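Local coordinates for protein leucine aminopeptidase (PDB 7D1B) that is a zinc-binding enzyme of peptidase family M28 that probably acts as a glutaminyl cyclase, converting N-terminal glutamine of peptides to pyroglutamate, at residues A[41-49]-A[327-336]; A[80-88]-A[162-170]. All blocks are in the same frame, centred on the assembly; numbering follows the deposited sequence. Where two conformers were deposited one is given.

Interaction 1. Residues A[41-49]-A[327-336]; sequences KPDFKTFPL and GNVLLGWIQI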
ATOM      1  N   LYS A  41      -5.637   5.323 -28.243  1.00 41.83           N
ATOM      2  CA  LYS A  41      -5.457   4.845 -26.876  1.00 40.34           C
ATOM      3  C   LYS A  41      -4.193   3.999 -26.759  1.00 37.41           C
ATOM      4  O   LYS A  41      -3.871   3.225 -27.668  1.00 37.58           O
ATOM      5  CB  LYS A  41      -6.669   4.028 -26.417  1.00 41.88           C
ATOM      6  CG  LYS A  41      -7.895   4.861 -26.072  1.00 43.06           C
ATOM      7  CD  LYS A  41      -9.070   3.980 -25.668  1.00 43.74           C
ATOM      8  CE  LYS A  41      -8.668   2.966 -24.604  1.00 45.04           C
ATOM      9  NZ  LYS A  41      -9.823   2.116 -24.189  1.00 45.81           N
ATOM     10  N   PRO A  42      -3.468   4.149 -25.651  1.00 33.86           N
ATOM     11  CA  PRO A  42      -2.344   3.244 -25.392  1.00 32.36           C
ATOM     12  C   PRO A  42      -2.848   1.819 -25.223  1.00 30.93           C
ATOM     13  O   PRO A  42      -3.980   1.579 -24.793  1.00 31.55           O
ATOM     14  CB  PRO A  42      -1.751   3.777 -24.081  1.00 32.70           C
ATOM     15  CG  PRO A  42      -2.884   4.509 -23.426  1.00 34.13           C
ATOM     16  CD  PRO A  42      -3.679   5.107 -24.550  1.00 33.88           C
ATOM     17  N   ASP A  43      -1.995   0.863 -25.572  1.00 30.21           N
ATOM     18  CA  ASP A  43      -2.387  -0.537 -25.516  1.00 27.96           C
ATOM     19  C   ASP A  43      -2.289  -1.040 -24.078  1.00 23.01           C
ATOM     20  O   ASP A  43      -1.218  -0.968 -23.457  1.00 23.50           O
ATOM     21  CB  ASP A  43      -1.477  -1.362 -26.427  1.00 33.07           C
ATOM     22  CG  ASP A  43      -1.907  -1.324 -27.885  0.61 36.21           C
ATOM     23  OD1 ASP A  43      -3.121  -1.197 -28.151  0.61 37.36           O
ATOM     24  OD2 ASP A  43      -1.027  -1.435 -28.765  0.61 37.63           O
ATOM     25  N   PHE A  44      -3.401  -1.554 -23.551  1.00 19.68           N
ATOM     26  CA  PHE A  44      -3.383  -2.296 -22.293  1.00 16.20           C
ATOM     27  C   PHE A  44      -4.641  -3.142 -22.223  1.00 15.67           C
ATOM     28  O   PHE A  44      -5.605  -2.918 -22.956  1.00 16.87           O
ATOM     29  CB  PHE A  44      -3.290  -1.374 -21.082  1.00 16.83           C
ATOM     30  CG  PHE A  44      -4.533  -0.642 -20.790  1.00 16.38           C
ATOM     31  CD1 PHE A  44      -4.854   0.517 -21.480  1.00 18.38           C
ATOM     32  CD2 PHE A  44      -5.381  -1.088 -19.785  1.00 16.50           C
ATOM     33  CE1 PHE A  44      -6.012   1.206 -21.182  1.00 21.20           C
ATOM     34  CE2 PHE A  44      -6.534  -0.396 -19.483  1.00 19.24           C
ATOM     35  CZ  PHE A  44      -6.850   0.749 -20.185  1.00 20.47           C
ATOM     36  N   LYS A  45      -4.639  -4.095 -21.304  1.00 14.53           N
ATOM     37  CA  LYS A  45      -5.816  -4.923 -21.070  1.00 13.87           C
ATOM     38  C   LYS A  45      -6.020  -5.113 -19.576  1.00 12.90           C
ATOM     39  O   LYS A  45      -5.110  -4.918 -18.773  1.00 13.74           O
ATOM     40  CB  LYS A  45      -5.660  -6.297 -21.728  1.00 14.39           C
ATOM     41  CG  LYS A  45      -4.434  -7.087 -21.245  1.00 14.12           C
ATOM     42  CD  LYS A  45      -4.252  -8.391 -22.006  1.00 15.99           C
ATOM     43  CE  LYS A  45      -5.360  -9.407 -21.685  1.00 16.18           C
ATOM     44  NZ  LYS A  45      -5.240  -9.933 -20.295  1.00 16.60           N
ATOM     45  N   THR A  46      -7.231  -5.510 -19.205  1.00 14.49           N
ATOM     46  CA  THR A  46      -7.471  -6.048 -17.874  1.00 14.30           C
ATOM     47  C   THR A  46      -6.994  -7.496 -17.810  1.00 14.35           C
ATOM     48  O   THR A  46      -6.691  -8.120 -18.829  1.00 15.72           O
ATOM     49  CB  THR A  46      -8.951  -5.982 -17.514  1.00 15.17           C
ATOM     50  OG1 THR A  46      -9.682  -6.777 -18.448  1.00 17.43           O
ATOM     51  CG2 THR A  46      -9.455  -4.524 -17.537  1.00 17.68           C
ATOM     52  N   PHE A  47      -6.853  -8.001 -16.592  1.00 13.56           N
ATOM     53  CA  PHE A  47      -6.418  -9.365 -16.329  1.00 13.60           C
ATOM     54  C   PHE A  47      -7.470 -10.082 -15.498  1.00 13.42           C
ATOM     55  O   PHE A  47      -8.298  -9.431 -14.847  1.00 14.27           O
ATOM     56  CB  PHE A  47      -5.046  -9.351 -15.630  1.00 13.62           C
ATOM     57  CG  PHE A  47      -3.932  -9.111 -16.589  1.00 12.92           C
ATOM     58  CD1 PHE A  47      -3.704  -7.836 -17.093  1.00 13.67           C
ATOM     59  CD2 PHE A  47      -3.163 -10.164 -17.043  1.00 14.27           C
ATOM     60  CE1 PHE A  47      -2.710  -7.628 -18.059  1.00 14.35           C
ATOM     61  CE2 PHE A  47      -2.166  -9.963 -17.984  1.00 15.07           C
ATOM     62  CZ  PHE A  47      -1.954  -8.695 -18.507  1.00 15.00           C
ATOM     63  N   PRO A  48      -7.473 -11.430 -15.498  1.00 13.82           N
ATOM     64  CA  PRO A  48      -8.549 -12.197 -14.827  1.00 14.02           C
ATOM     65  C   PRO A  48      -8.316 -12.294 -13.323  1.00 12.88           C
ATOM     66  O   PRO A  48      -8.199 -13.378 -12.749  1.00 13.37           O
ATOM     67  CB  PRO A  48      -8.473 -13.550 -15.543  1.00 15.67           C
ATOM     68  CG  PRO A  48      -7.000 -13.684 -15.867  1.00 17.34           C
ATOM     69  CD  PRO A  48      -6.600 -12.298 -16.316  1.00 15.56           C
ATOM     70  N   LEU A  49      -8.253 -11.136 -12.672  1.00 12.64           N
ATOM     71  CA  LEU A  49      -8.067 -11.098 -11.234  1.00 12.65           C
ATOM     72  C   LEU A  49      -9.250 -11.767 -10.555  1.00 12.72           C
ATOM     73  O   LEU A  49     -10.400 -11.611 -10.975  1.00 14.26           O
ATOM     74  CB  LEU A  49      -7.936  -9.639 -10.779  1.00 13.80           C
ATOM     75  CG  LEU A  49      -6.907  -8.756 -11.507  1.00 17.92           C
ATOM     76  CD1 LEU A  49      -6.778  -7.429 -10.758  1.00 19.71           C
ATOM     77  CD2 LEU A  49      -5.553  -9.377 -11.707  1.00 18.90           C
ATOM     78  N   GLY A 327      -6.905  -3.362  -8.760  1.00 10.94           N
ATOM     79  CA  GLY A 327      -5.849  -4.132  -9.393  1.00 11.60           C
ATOM     80  C   GLY A 327      -5.756  -3.902 -10.885  1.00 10.70           C
ATOM     81  O   GLY A 327      -4.661  -3.753 -11.440  1.00 11.84           O
ATOM     82  N   ASN A 328      -6.903  -3.844 -11.563  1.00 11.41           N
ATOM     83  CA  ASN A 328      -6.884  -3.605 -12.998  1.00 11.70           C
ATOM     84  C   ASN A 328      -6.418  -2.202 -13.320  1.00 11.35           C
ATOM     85  O   ASN A 328      -5.742  -2.008 -14.330  1.00 11.48           O
ATOM     86  CB  ASN A 328      -8.241  -3.914 -13.586  1.00 14.70           C
ATOM     87  CG  ASN A 328      -8.389  -5.392 -13.900  1.00 15.57           C
ATOM     88  OD1 ASN A 328      -7.456  -6.030 -14.422  1.00 17.60           O
ATOM     89  ND2 ASN A 328      -9.557  -5.927 -13.664  1.00 19.04           N
ATOM     90  N   VAL A 329      -6.741  -1.216 -12.481  1.00 10.96           N
ATOM     91  CA  VAL A 329      -6.211   0.128 -12.712  1.00 11.07           C
ATOM     92  C   VAL A 329      -4.697   0.134 -12.589  1.00 10.43           C
ATOM     93  O   VAL A 329      -3.995   0.714 -13.423  1.00 10.94           O
ATOM     94  CB  VAL A 329      -6.892   1.141 -11.774  1.00 12.11           C
ATOM     95  CG1 VAL A 329      -6.200   2.498 -11.851  1.00 12.59           C
ATOM     96  CG2 VAL A 329      -8.363   1.253 -12.139  1.00 12.76           C
ATOM     97  N   LEU A 330      -4.168  -0.523 -11.553  1.00 10.63           N
ATOM     98  CA  LEU A 330      -2.709  -0.594 -11.401  1.00 11.16           C
ATOM     99  C   LEU A 330      -2.064  -1.282 -12.595  1.00 10.89           C
ATOM    100  O   LEU A 330      -1.046  -0.810 -13.118  1.00 11.25           O
ATOM    101  CB  LEU A 330      -2.352  -1.356 -10.131  1.00 11.64           C
ATOM    102  CG  LEU A 330      -2.724  -0.681  -8.818  1.00 12.69           C
ATOM    103  CD1 LEU A 330      -2.554  -1.663  -7.670  1.00 14.25           C
ATOM    104  CD2 LEU A 330      -1.855   0.553  -8.604  1.00 14.96           C
ATOM    105  N   LEU A 331      -2.641  -2.408 -13.048  1.00 10.88           N
ATOM    106  CA  LEU A 331      -2.040  -3.108 -14.182  1.00 11.04           C
ATOM    107  C   LEU A 331      -2.142  -2.281 -15.459  1.00 10.49           C
ATOM    108  O   LEU A 331      -1.226  -2.313 -16.298  1.00 11.68           O
ATOM    109  CB  LEU A 331      -2.689  -4.476 -14.371  1.00 11.76           C
ATOM    110  CG  LEU A 331      -2.394  -5.483 -13.262  1.00 12.38           C
ATOM    111  CD1 LEU A 331      -3.124  -6.780 -13.557  1.00 13.78           C
ATOM    112  CD2 LEU A 331      -0.889  -5.710 -13.116  1.00 14.18           C
ATOM    113  N   GLY A 332      -3.228  -1.517 -15.627  1.00 10.86           N
ATOM    114  CA  GLY A 332      -3.316  -0.666 -16.809  1.00 11.36           C
ATOM    115  C   GLY A 332      -2.283   0.441 -16.784  1.00 10.76           C
ATOM    116  O   GLY A 332      -1.624   0.716 -17.790  1.00 12.08           O
ATOM    117  N   TRP A 333      -2.117   1.071 -15.622  1.00 11.19           N
ATOM    118  CA  TRP A 333      -1.083   2.082 -15.423  1.00 11.78           C
ATOM    119  C   TRP A 333       0.294   1.532 -15.786  1.00 11.25           C
ATOM    120  O   TRP A 333       1.072   2.178 -16.501  1.00 12.31           O
ATOM    121  CB  TRP A 333      -1.146   2.540 -13.962  1.00 11.82           C
ATOM    122  CG  TRP A 333      -0.025   3.438 -13.513  1.00 11.83           C
ATOM    123  CD1 TRP A 333       0.341   4.647 -14.042  1.00 12.70           C
ATOM    124  CD2 TRP A 333       0.845   3.205 -12.400  1.00 11.84           C
ATOM    125  NE1 TRP A 333       1.403   5.174 -13.332  1.00 13.85           N
ATOM    126  CE2 TRP A 333       1.726   4.307 -12.315  1.00 12.83           C
ATOM    127  CE3 TRP A 333       0.982   2.151 -11.478  1.00 12.51           C
ATOM    128  CZ2 TRP A 333       2.704   4.406 -11.320  1.00 13.36           C
ATOM    129  CZ3 TRP A 333       1.959   2.247 -10.490  1.00 12.97           C
ATOM    130  CH2 TRP A 333       2.813   3.366 -10.422  1.00 13.58           C
ATOM    131  N   ILE A 334       0.597   0.320 -15.324  1.00 11.25           N
ATOM    132  CA  ILE A 334       1.874  -0.313 -15.653  1.00 11.92           C
ATOM    133  C   ILE A 334       2.019  -0.483 -17.165  1.00 11.09           C
ATOM    134  O   ILE A 334       3.057  -0.145 -17.748  1.00 12.57           O
ATOM    135  CB  ILE A 334       2.012  -1.645 -14.902  1.00 11.94           C
ATOM    136  CG1 ILE A 334       2.246  -1.376 -13.419  1.00 12.73           C
ATOM    137  CG2 ILE A 334       3.125  -2.507 -15.489  1.00 13.54           C
ATOM    138  CD1 ILE A 334       1.875  -2.566 -12.506  1.00 12.99           C
ATOM    139  N   GLN A 335       0.986  -1.022 -17.816  1.00 11.64           N
ATOM    140  CA  GLN A 335       1.088  -1.376 -19.224  1.00 12.20           C
ATOM    141  C   GLN A 335       1.201  -0.159 -20.125  1.00 12.38           C
ATOM    142  O   GLN A 335       1.793  -0.267 -21.200  1.00 14.03           O
ATOM    143  CB  GLN A 335      -0.127  -2.186 -19.649  1.00 12.31           C
ATOM    144  CG  GLN A 335      -0.160  -3.595 -19.106  1.00 12.86           C
ATOM    145  CD  GLN A 335      -1.524  -4.191 -19.328  1.00 12.73           C
ATOM    146  OE1 GLN A 335      -1.836  -4.686 -20.417  1.00 14.09           O
ATOM    147  NE2 GLN A 335      -2.383  -4.083 -18.321  1.00 13.37           N
ATOM    148  N   ILE A 336       0.619   0.984 -19.747  1.00 12.36           N
ATOM    149  CA  ILE A 336       0.636   2.141 -20.645  1.00 13.36           C
ATOM    150  C   ILE A 336       1.956   2.896 -20.621  1.00 13.32           C
ATOM    151  O   ILE A 336       2.163   3.781 -21.457  1.00 15.27           O
ATOM    152  CB  ILE A 336      -0.559   3.095 -20.455  1.00 13.63           C
ATOM    153  CG1 ILE A 336      -0.469   3.810 -19.099  1.00 14.89           C
ATOM    154  CG2 ILE A 336      -1.885   2.369 -20.657  1.00 15.28           C
ATOM    155  CD1 ILE A 336      -1.553   4.849 -18.902  1.00 17.16           C
TER
HETATM  156  O   HOH W   1      -6.274  -2.808 -16.969  1.00 21.55           O
HETATM  157  O   HOH W   2     -10.796  -8.363 -14.574  1.00 22.13           O

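Interaction 2. Residues A[80-88]-A[162-170]; sequences VLTKHFEGL and LMMELAHHM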
ATOM      1  N   VAL A  80       4.939 -15.686   5.081  1.00 15.79           N
ATOM      2  CA  VAL A  80       3.844 -15.982   4.158  1.00 15.79           C
ATOM      3  C   VAL A  80       4.026 -15.210   2.858  1.00 14.58           C
ATOM      4  O   VAL A  80       3.929 -15.767   1.753  1.00 15.11           O
ATOM      5  CB  VAL A  80       2.495 -15.655   4.827  1.00 16.84           C
ATOM      6  CG1 VAL A  80       1.370 -15.671   3.803  1.00 18.91           C
ATOM      7  CG2 VAL A  80       2.208 -16.614   5.982  1.00 19.44           C
ATOM      8  N   LEU A  81       4.267 -13.903   2.973  1.00 14.24           N
ATOM      9  CA  LEU A  81       4.386 -13.065   1.786  1.00 13.30           C
ATOM     10  C   LEU A  81       5.613 -13.425   0.967  1.00 13.48           C
ATOM     11  O   LEU A  81       5.544 -13.469  -0.271  1.00 14.49           O
ATOM     12  CB  LEU A  81       4.426 -11.591   2.185  1.00 13.82           C
ATOM     13  CG  LEU A  81       3.096 -11.072   2.746  1.00 14.51           C
ATOM     14  CD1 LEU A  81       3.293  -9.731   3.406  1.00 15.98           C
ATOM     15  CD2 LEU A  81       2.027 -10.960   1.667  1.00 15.93           C
ATOM     16  N   THR A  82       6.749 -13.666   1.628  1.00 14.39           N
ATOM     17  CA  THR A  82       7.967 -13.992   0.896  1.00 14.89           C
ATOM     18  C   THR A  82       7.780 -15.263   0.090  1.00 14.73           C
ATOM     19  O   THR A  82       8.105 -15.302  -1.105  1.00 15.74           O
ATOM     20  CB  THR A  82       9.150 -14.122   1.866  1.00 16.08           C
ATOM     21  OG1 THR A  82       9.372 -12.859   2.507  1.00 16.67           O
ATOM     22  CG2 THR A  82      10.423 -14.568   1.140  1.00 17.99           C
ATOM     23  N   LYS A  83       7.236 -16.309   0.725  1.00 15.58           N
ATOM     24  CA  LYS A  83       7.026 -17.572   0.021  1.00 15.64           C
ATOM     25  C   LYS A  83       6.044 -17.405  -1.131  1.00 14.75           C
ATOM     26  O   LYS A  83       6.253 -17.947  -2.226  1.00 15.32           O
ATOM     27  CB  LYS A  83       6.523 -18.624   1.004  1.00 18.28           C
ATOM     28  CG  LYS A  83       6.242 -19.977   0.386  0.50 21.59           C
ATOM     29  CD  LYS A  83       5.691 -20.956   1.411  0.50 24.76           C
ATOM     30  CE  LYS A  83       5.455 -22.329   0.798  0.50 27.84           C
ATOM     31  NZ  LYS A  83       4.984 -23.308   1.815  0.50 29.99           N
ATOM     32  N   HIS A  84       4.987 -16.620  -0.921  1.00 14.49           N
ATOM     33  CA  HIS A  84       3.992 -16.430  -1.969  1.00 13.86           C
ATOM     34  C   HIS A  84       4.604 -15.731  -3.182  1.00 12.99           C
ATOM     35  O   HIS A  84       4.464 -16.183  -4.340  1.00 13.81           O
ATOM     36  CB  HIS A  84       2.860 -15.590  -1.391  1.00 14.37           C
ATOM     37  CG  HIS A  84       1.755 -15.355  -2.360  1.00 13.88           C
ATOM     38  ND1 HIS A  84       0.810 -16.317  -2.652  1.00 15.11           N
ATOM     39  CD2 HIS A  84       1.466 -14.283  -3.134  1.00 13.85           C
ATOM     40  CE1 HIS A  84      -0.026 -15.832  -3.553  1.00 14.51           C
ATOM     41  NE2 HIS A  84       0.349 -14.603  -3.865  1.00 13.92           N
ATOM     42  N   PHE A  85       5.283 -14.611  -2.934  1.00 13.05           N
ATOM     43  CA  PHE A  85       5.848 -13.839  -4.032  1.00 13.08           C
ATOM     44  C   PHE A  85       6.938 -14.618  -4.758  1.00 13.13           C
ATOM     45  O   PHE A  85       6.988 -14.626  -5.994  1.00 14.13           O
ATOM     46  CB  PHE A  85       6.386 -12.500  -3.526  1.00 13.71           C
ATOM     47  CG  PHE A  85       5.327 -11.525  -3.046  1.00 13.08           C
ATOM     48  CD1 PHE A  85       4.149 -11.328  -3.765  1.00 13.25           C
ATOM     49  CD2 PHE A  85       5.524 -10.800  -1.875  1.00 14.44           C
ATOM     50  CE1 PHE A  85       3.201 -10.403  -3.330  1.00 13.69           C
ATOM     51  CE2 PHE A  85       4.573  -9.891  -1.445  1.00 14.76           C
ATOM     52  CZ  PHE A  85       3.424  -9.698  -2.171  1.00 13.96           C
ATOM     53  N   GLU A  86       7.831 -15.274  -4.012  1.00 14.27           N
ATOM     54  CA  GLU A  86       8.887 -16.049  -4.657  1.00 14.89           C
ATOM     55  C   GLU A  86       8.306 -17.190  -5.474  1.00 13.98           C
ATOM     56  O   GLU A  86       8.800 -17.495  -6.570  1.00 15.21           O
ATOM     57  CB  GLU A  86       9.859 -16.594  -3.611  1.00 16.20           C
ATOM     58  CG  GLU A  86      10.773 -15.522  -3.023  1.00 17.17           C
ATOM     59  CD  GLU A  86      11.747 -16.055  -1.991  1.00 19.69           C
ATOM     60  OE1 GLU A  86      11.532 -17.154  -1.436  1.00 22.18           O
ATOM     61  OE2 GLU A  86      12.747 -15.363  -1.746  1.00 20.81           O
ATOM     62  N   GLY A  87       7.243 -17.821  -4.970  1.00 14.28           N
ATOM     63  CA  GLY A  87       6.653 -18.927  -5.690  1.00 14.90           C
ATOM     64  C   GLY A  87       6.004 -18.510  -6.984  1.00 13.55           C
ATOM     65  O   GLY A  87       5.726 -19.365  -7.827  1.00 15.26           O
ATOM     66  N   LEU A  88       5.746 -17.213  -7.155  1.00 13.13           N
ATOM     67  CA  LEU A  88       5.133 -16.701  -8.373  1.00 13.21           C
ATOM     68  C   LEU A  88       6.115 -15.941  -9.255  1.00 12.66           C
ATOM     69  O   LEU A  88       5.716 -15.393 -10.289  1.00 13.37           O
ATOM     70  CB  LEU A  88       3.886 -15.883  -8.023  1.00 12.94           C
ATOM     71  CG  LEU A  88       2.753 -16.785  -7.504  1.00 13.29           C
ATOM     72  CD1 LEU A  88       1.692 -15.981  -6.781  1.00 14.11           C
ATOM     73  CD2 LEU A  88       2.132 -17.573  -8.658  1.00 15.23           C
ATOM     74  N   LEU A 162      -3.951  -7.488  -2.052  1.00 10.96           N
ATOM     75  CA  LEU A 162      -4.062  -7.215  -3.475  1.00 10.92           C
ATOM     76  C   LEU A 162      -2.752  -7.526  -4.178  1.00 10.71           C
ATOM     77  O   LEU A 162      -2.759  -8.067  -5.282  1.00 11.35           O
ATOM     78  CB  LEU A 162      -4.522  -5.780  -3.728  1.00 11.55           C
ATOM     79  CG  LEU A 162      -4.665  -5.422  -5.223  1.00 11.16           C
ATOM     80  CD1 LEU A 162      -5.622  -6.389  -5.955  1.00 12.89           C
ATOM     81  CD2 LEU A 162      -5.154  -3.996  -5.388  1.00 12.77           C
ATOM     82  N   MET A 163      -1.610  -7.222  -3.544  1.00 11.01           N
ATOM     83  CA  MET A 163      -0.329  -7.640  -4.116  1.00 11.37           C
ATOM     84  C   MET A 163      -0.255  -9.157  -4.252  1.00 11.25           C
ATOM     85  O   MET A 163       0.255  -9.669  -5.258  1.00 11.56           O
ATOM     86  CB  MET A 163       0.838  -7.144  -3.265  1.00 11.69           C
ATOM     87  CG  MET A 163       1.049  -5.662  -3.255  1.00 12.62           C
ATOM     88  SD  MET A 163       2.290  -5.290  -2.033  1.00 12.98           S
ATOM     89  CE  MET A 163       2.248  -3.493  -2.067  1.00 14.06           C
ATOM     90  N   MET A 164      -0.748  -9.892  -3.246  1.00 11.40           N
ATOM     91  CA  MET A 164      -0.767 -11.354  -3.357  1.00 11.70           C
ATOM     92  C   MET A 164      -1.586 -11.801  -4.559  1.00 11.37           C
ATOM     93  O   MET A 164      -1.181 -12.711  -5.283  1.00 12.33           O
ATOM     94  CB  MET A 164      -1.308 -11.975  -2.073  1.00 12.06           C
ATOM     95  CG  MET A 164      -0.380 -11.824  -0.879  1.00 12.80           C
ATOM     96  SD  MET A 164      -1.053 -12.562   0.635  1.00 13.85           S
ATOM     97  CE  MET A 164      -0.715 -14.287   0.301  1.00 16.67           C
ATOM     98  N   GLU A 165      -2.744 -11.177  -4.783  1.00 11.10           N
ATOM     99  CA  GLU A 165      -3.541 -11.520  -5.960  1.00 11.22           C
ATOM    100  C   GLU A 165      -2.804 -11.157  -7.246  1.00 11.34           C
ATOM    101  O   GLU A 165      -2.708 -11.968  -8.174  1.00 11.52           O
ATOM    102  CB  GLU A 165      -4.921 -10.864  -5.908  1.00 11.71           C
ATOM    103  CG  GLU A 165      -5.723 -11.060  -7.203  1.00 12.46           C
ATOM    104  CD  GLU A 165      -5.984 -12.523  -7.548  1.00 12.66           C
ATOM    105  OE1 GLU A 165      -5.967 -13.356  -6.621  1.00 13.59           O
ATOM    106  OE2 GLU A 165      -6.227 -12.818  -8.755  1.00 12.79           O
ATOM    107  N   LEU A 166      -2.283  -9.930  -7.322  1.00 11.08           N
ATOM    108  CA  LEU A 166      -1.599  -9.479  -8.528  1.00 11.19           C
ATOM    109  C   LEU A 166      -0.430 -10.380  -8.872  1.00 11.10           C
ATOM    110  O   LEU A 166      -0.124 -10.582 -10.056  1.00 11.43           O
ATOM    111  CB  LEU A 166      -1.102  -8.039  -8.353  1.00 12.02           C
ATOM    112  CG  LEU A 166      -2.168  -6.946  -8.353  1.00 11.81           C
ATOM    113  CD1 LEU A 166      -1.532  -5.612  -7.999  1.00 14.50           C
ATOM    114  CD2 LEU A 166      -2.866  -6.869  -9.693  1.00 14.68           C
ATOM    115  N   ALA A 167       0.246 -10.924  -7.859  1.00 11.38           N
ATOM    116  CA  ALA A 167       1.399 -11.777  -8.113  1.00 11.17           C
ATOM    117  C   ALA A 167       1.070 -12.980  -8.988  1.00 11.25           C
ATOM    118  O   ALA A 167       1.962 -13.485  -9.661  1.00 12.69           O
ATOM    119  CB  ALA A 167       1.994 -12.237  -6.785  1.00 13.08           C
ATOM    120  N   HIS A 168      -0.175 -13.479  -8.969  1.00 11.69           N
ATOM    121  CA  HIS A 168      -0.533 -14.585  -9.856  1.00 12.11           C
ATOM    122  C   HIS A 168      -0.411 -14.208 -11.327  1.00 11.89           C
ATOM    123  O   HIS A 168      -0.242 -15.098 -12.172  1.00 13.24           O
ATOM    124  CB  HIS A 168      -1.951 -15.068  -9.581  1.00 13.09           C
ATOM    125  CG  HIS A 168      -2.091 -15.780  -8.277  1.00 12.76           C
ATOM    126  ND1 HIS A 168      -1.746 -17.104  -8.117  1.00 13.85           N
ATOM    127  CD2 HIS A 168      -2.530 -15.354  -7.066  1.00 13.69           C
ATOM    128  CE1 HIS A 168      -1.976 -17.465  -6.866  1.00 14.67           C
ATOM    129  NE2 HIS A 168      -2.446 -16.423  -6.208  1.00 14.49           N
ATOM    130  N   HIS A 169      -0.504 -12.912 -11.638  1.00 11.75           N
ATOM    131  CA  HIS A 169      -0.613 -12.433 -13.007  1.00 11.89           C
ATOM    132  C   HIS A 169       0.652 -11.773 -13.511  1.00 11.41           C
ATOM    133  O   HIS A 169       0.816 -11.673 -14.726  1.00 11.72           O
ATOM    134  CB  HIS A 169      -1.763 -11.421 -13.097  1.00 11.91           C
ATOM    135  CG  HIS A 169      -3.018 -11.935 -12.476  1.00 12.16           C
ATOM    136  ND1 HIS A 169      -3.953 -12.677 -13.172  1.00 13.45           N
ATOM    137  CD2 HIS A 169      -3.454 -11.872 -11.195  1.00 12.65           C
ATOM    138  CE1 HIS A 169      -4.919 -13.032 -12.340  1.00 13.12           C
ATOM    139  NE2 HIS A 169      -4.632 -12.566 -11.131  1.00 12.98           N
ATOM    140  N   MET A 170       1.550 -11.326 -12.619  1.00 11.36           N
ATOM    141  CA  MET A 170       2.608 -10.397 -13.022  1.00 11.23           C
ATOM    142  C   MET A 170       3.510 -10.952 -14.117  1.00 10.81           C
ATOM    143  O   MET A 170       3.885 -10.204 -15.024  1.00 11.54           O
ATOM    144  CB  MET A 170       3.446  -9.955 -11.825  1.00 11.83           C
ATOM    145  CG  MET A 170       2.735  -9.021 -10.872  1.00 12.06           C
ATOM    146  SD  MET A 170       2.101  -7.495 -11.620  1.00 13.18           S
ATOM    147  CE  MET A 170       3.646  -6.660 -11.948  1.00 16.52           C
TER
HETATM  148  O   HOH W   3       3.624 -14.061 -11.714  1.00 13.19           O

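Interaction 1. Residues A[41-49]-A[327-336]
From P42 at I336 to L49 near G327, the extended segment 41-49 runs antiparallel to helix segment 327-336, with the CA atoms of F44 and Q335 5.5 Å apart. It is the loop before helix 51-63, laid along the C-terminal helix 320-336 of the M28 alpha/beta fold. Two amide side chains of the helix hold the backbone of the segment. Q335 reads both backbone polar groups of K45. Its NE2 gives an almost straight bond (175°) to K45 O at 2.9 Å, in the carbonyl plane. Its OE1 accepts from K45 N at 3.0 Å, with the donor above the amide carbonyl plane. NE2 also donates to L331 O in its own helix, so three bonds fix the rotation of the amide. Two turns earlier in the helix, N328 OD1 accepts from F47 N at 3.0 Å. A water joins N328 ND2 to F47 O, and a second water joins K45 O to N328 O.

Apolar groups fill the intervals. F44 has CG between its backbone N and carbonyl carbon (chi1 73°), which lays the ring by the helix. There CD2 lies 3.6 Å from G332 CA, and CD1 meets I336 CG2. That methyl also packs on P42 CG. L331 CD1 touches both F47 CD1 and L49 CD2. F44 continues onto V266 of helix 253-266, and L49 onto E165 and L166 of helix 153-167. On the arm itself, the bent K45 chain bonds T46 O and holds NZ 3.7 Å above the plane of the F47 ring, over its centre.

Interaction 2. Residues A[80-88]-A[162-170]
The H84 imidazole lies between two methyl groups, M164 CE over one face and L88 CD1 over the other, both offset toward the rim. M164 CE is 3.9 Å from the ring centroid, a CH-pi contact. M164 O sits at the ring edge. H84 also turns an edge toward the face of H168 in an offset edge-to-face pair, with planes 74° apart and centroids 5.3 Å apart. L88 CD1 serves both rings, since it also stands over the centre of the H168 face. The F85 ring has A167 CB and the M163 carbonyl at its edge.

The helices 80-87 and 162-167 run in nearly the same direction, 21° apart, with axes 9.7 Å from each other. Both pack on the central sheet of the M28 fold: L81 and M163 each reach L183 of strand 178-184. The M164 chain bends at its last torsion, which brings CE back over H84. Its CG and SD rest on L81 CD2, CG at 3.6 Å. Nearer the C-terminal ends, A167 CB meets F85 CD1 and L88 CD1, and one water donates to both L88 O and A167 O. Helix 51-63 covers this side. Its Y57 bonds H168 NE2 through OH and sets its ring edge-to-face with H84.

H84 NE2 donates to M164 O at 2.8 Å, with an N-H...O angle of 163°. H168 N bonds E165 O rather than M164 O, and the imidazole is a donor to M164 O. H84 therefore carries a proton on NE2. With H168 NE2 only 4.1 Å from H84 NE2, positive charge on both rings at once is probably disfavoured.

How the interactions relate
The two contacts lie 18 Å apart, centre to centre, and interaction 2 is nested inside the long chain loop closed by interaction 1. The order along the chain is 41-49, 80-88, 162-170, 327-336. They meet at segment 162-170: L49 CD2 is 3.3 Å from H169 CD2, and L331 CD2 is 3.8 Å from M170 SD. E165 lies against L49, accepts from H169 NE2 and D50 N, and forms a salt bridge with R53 at the start of helix 51-63. That helix covers the helices of interaction 2. Interaction 1 joins the loop before it to the C-terminal helix. Interaction 2 joins two helices packed on the sheet. Both lie away from the zinc site.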